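Local coordinates for capsule biosynthesis protein capD (Bacillus anthracis, PDB 3G9K), which cleaves the poly-gamma-D-glutamate capsule and transfers it onto the side-chain amino group of meso-diaminopimelic acid in the peptidoglycan, also releasing shorter capsule fragments, at residues K97-L100 / Q101-I104. Sequence-based numbering, arbitrary orientation.
Sequences KGSL and QDII
Ser-99 is the N-cap of the short helix 100-105, which follows helix 82-94 in this gamma-glutamyltransferase-family chain, and its side chain is bonded to Asp-102, the third residue of the helix. The serine hydroxyl sits between its own backbone N and carbonyl carbon (chi1 72°), where OG accepts a nearly straight bond from Asp-102 N at 3.0 Å. The same OG donates to Asp-102 OD2 at 2.8 Å, arriving from above the carboxylate plane, 42° out of it. A water bridges the same carboxylate oxygen to the backbone: it accepts from Ser-99 N and donates to Asp-102 OD2 at 2.6 Å. This water stands in for the direct bond from the N-cap amide to the side chain three residues on that would complete a capping box. The carboxylate at the helix start is probably favoured by the helix dipole. Just before the cap, Gly-98 takes backbone angles suited to glycine, which has no CB to meet the carbonyl O of Lys-97. Helical bonding begins at once, with Ile-103 N to Ser-99 O at 3.2 Å and Ile-104 N to Leu-100 O at 3.0 Å. Leu-100 also packs on Ile-89 of helix 82-94 and on Ala-151 and Ile-153 of strand 150-155, joining the helix to the sheet. One turn along, the side chain of Ile-104 slants across that of Leu-100, its CD1 resting 4.0 Å from Leu-100 CG.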
ATOM      1  N   LYS B  97      22.529  -5.652   8.584  1.00 32.12           N
ATOM      2  CA  LYS B  97      22.287  -5.410   9.999  1.00 31.75           C
ATOM      3  C   LYS B  97      21.494  -6.538  10.654  1.00 30.72           C
ATOM      4  O   LYS B  97      21.536  -6.697  11.880  1.00 31.61           O
ATOM      5  CB  LYS B  97      21.586  -4.068  10.203  1.00 32.31           C
ATOM      6  CG  LYS B  97      21.718  -3.485  11.612  1.00 33.02           C
ATOM      7  CD  LYS B  97      20.717  -2.356  11.797  1.00 33.95           C
ATOM      8  CE  LYS B  97      20.754  -1.709  13.200  1.00 36.78           C
ATOM      9  NZ  LYS B  97      19.938  -2.427  14.266  1.00 38.84           N
ATOM     10  N   GLY B  98      20.773  -7.317   9.850  1.00 28.12           N
ATOM     11  CA  GLY B  98      19.970  -8.396  10.370  1.00 26.59           C
ATOM     12  C   GLY B  98      18.872  -8.814   9.408  1.00 24.68           C
ATOM     13  O   GLY B  98      18.869  -8.431   8.241  1.00 24.29           O
ATOM     14  N   SER B  99      17.947  -9.622   9.923  1.00 22.69           N
ATOM     15  CA  SER B  99      16.851 -10.138   9.137  1.00 20.96           C
ATOM     16  C   SER B  99      15.949  -8.965   8.837  1.00 20.19           C
ATOM     17  O   SER B  99      15.881  -8.031   9.622  1.00 19.43           O
ATOM     18  CB  SER B  99      16.065 -11.222   9.895  1.00 20.76           C
ATOM     19  OG  SER B  99      15.265 -10.709  10.957  1.00 19.85           O
ATOM     20  N   LEU B 100      15.316  -9.000   7.675  1.00 18.86           N
ATOM     21  CA  LEU B 100      14.336  -7.993   7.297  1.00 18.02           C
ATOM     22  C   LEU B 100      13.249  -7.872   8.369  1.00 16.68           C
ATOM     23  O   LEU B 100      12.838  -6.759   8.699  1.00 17.24           O
ATOM     24  CB  LEU B 100      13.715  -8.337   5.953  1.00 17.74           C
ATOM     25  CG  LEU B 100      12.810  -7.250   5.349  1.00 18.91           C
ATOM     26  CD1 LEU B 100      13.522  -5.848   5.306  1.00 21.60           C
ATOM     27  CD2 LEU B 100      12.311  -7.665   3.975  1.00 18.29           C
ATOM     28  N   GLN B 101      12.829  -8.977   8.954  1.00 16.96           N
ATOM     29  CA  GLN B 101      11.784  -8.928   9.976  1.00 17.10           C
ATOM     30  C   GLN B 101      12.232  -8.178  11.264  1.00 17.53           C
ATOM     31  O   GLN B 101      11.469  -7.366  11.792  1.00 18.10           O
ATOM     32  CB  GLN B 101      11.292 -10.330  10.348  1.00 17.86           C
ATOM     33  CG  GLN B 101      10.152 -10.315  11.388  1.00 17.66           C
ATOM     34  CD  GLN B 101       8.849  -9.721  10.817  1.00 18.61           C
ATOM     35  OE1 GLN B 101       8.226 -10.325   9.961  1.00 20.24           O
ATOM     36  NE2 GLN B 101       8.438  -8.550  11.310  1.00 17.87           N
ATOM     37  N   ASP B 102      13.428  -8.470  11.774  1.00 17.58           N
ATOM     38  CA  ASP B 102      13.969  -7.744  12.936  1.00 17.63           C
ATOM     39  C   ASP B 102      14.013  -6.228  12.659  1.00 18.16           C
ATOM     40  O   ASP B 102      13.554  -5.436  13.464  1.00 19.60           O
ATOM     41  CB  ASP B 102      15.357  -8.289  13.354  1.00 18.10           C
ATOM     42  CG  ASP B 102      15.250  -9.600  14.138  1.00 19.24           C
ATOM     43  OD1 ASP B 102      14.583  -9.559  15.212  1.00 19.46           O
ATOM     44  OD2 ASP B 102      15.781 -10.652  13.665  1.00 19.66           O
ATOM     45  N   ILE B 103      14.552  -5.850  11.513  1.00 18.37           N
ATOM     46  CA  ILE B 103      14.621  -4.448  11.092  1.00 18.98           C
ATOM     47  C   ILE B 103      13.226  -3.784  11.071  1.00 19.08           C
ATOM     48  O   ILE B 103      13.033  -2.686  11.607  1.00 19.58           O
ATOM     49  CB  ILE B 103      15.310  -4.325   9.711  1.00 19.17           C
ATOM     50  CG1 ILE B 103      16.771  -4.776   9.828  1.00 20.56           C
ATOM     51  CG2 ILE B 103      15.262  -2.866   9.203  1.00 18.60           C
ATOM     52  CD1 ILE B 103      17.414  -5.218   8.516  1.00 18.35           C
ATOM     53  N   ILE B 104      12.250  -4.478  10.493  1.00 18.52           N
ATOM     54  CA  ILE B 104      10.855  -4.023  10.484  1.00 18.72           C
ATOM     55  C   ILE B 104      10.274  -3.828  11.888  1.00 18.45           C
ATOM     56  O   ILE B 104       9.466  -2.913  12.129  1.00 17.60           O
ATOM     57  CB  ILE B 104      10.001  -5.015   9.605  1.00 18.76           C
ATOM     58  CG1 ILE B 104      10.291  -4.696   8.128  1.00 18.09           C
ATOM     59  CG2 ILE B 104       8.492  -4.946   9.894  1.00 17.55           C
ATOM     60  CD1 ILE B 104       9.610  -5.678   7.104  1.00 18.97           C
TER
HETATM   61  O   HOH W   1      18.225 -10.338  12.744  1.00 29.77           O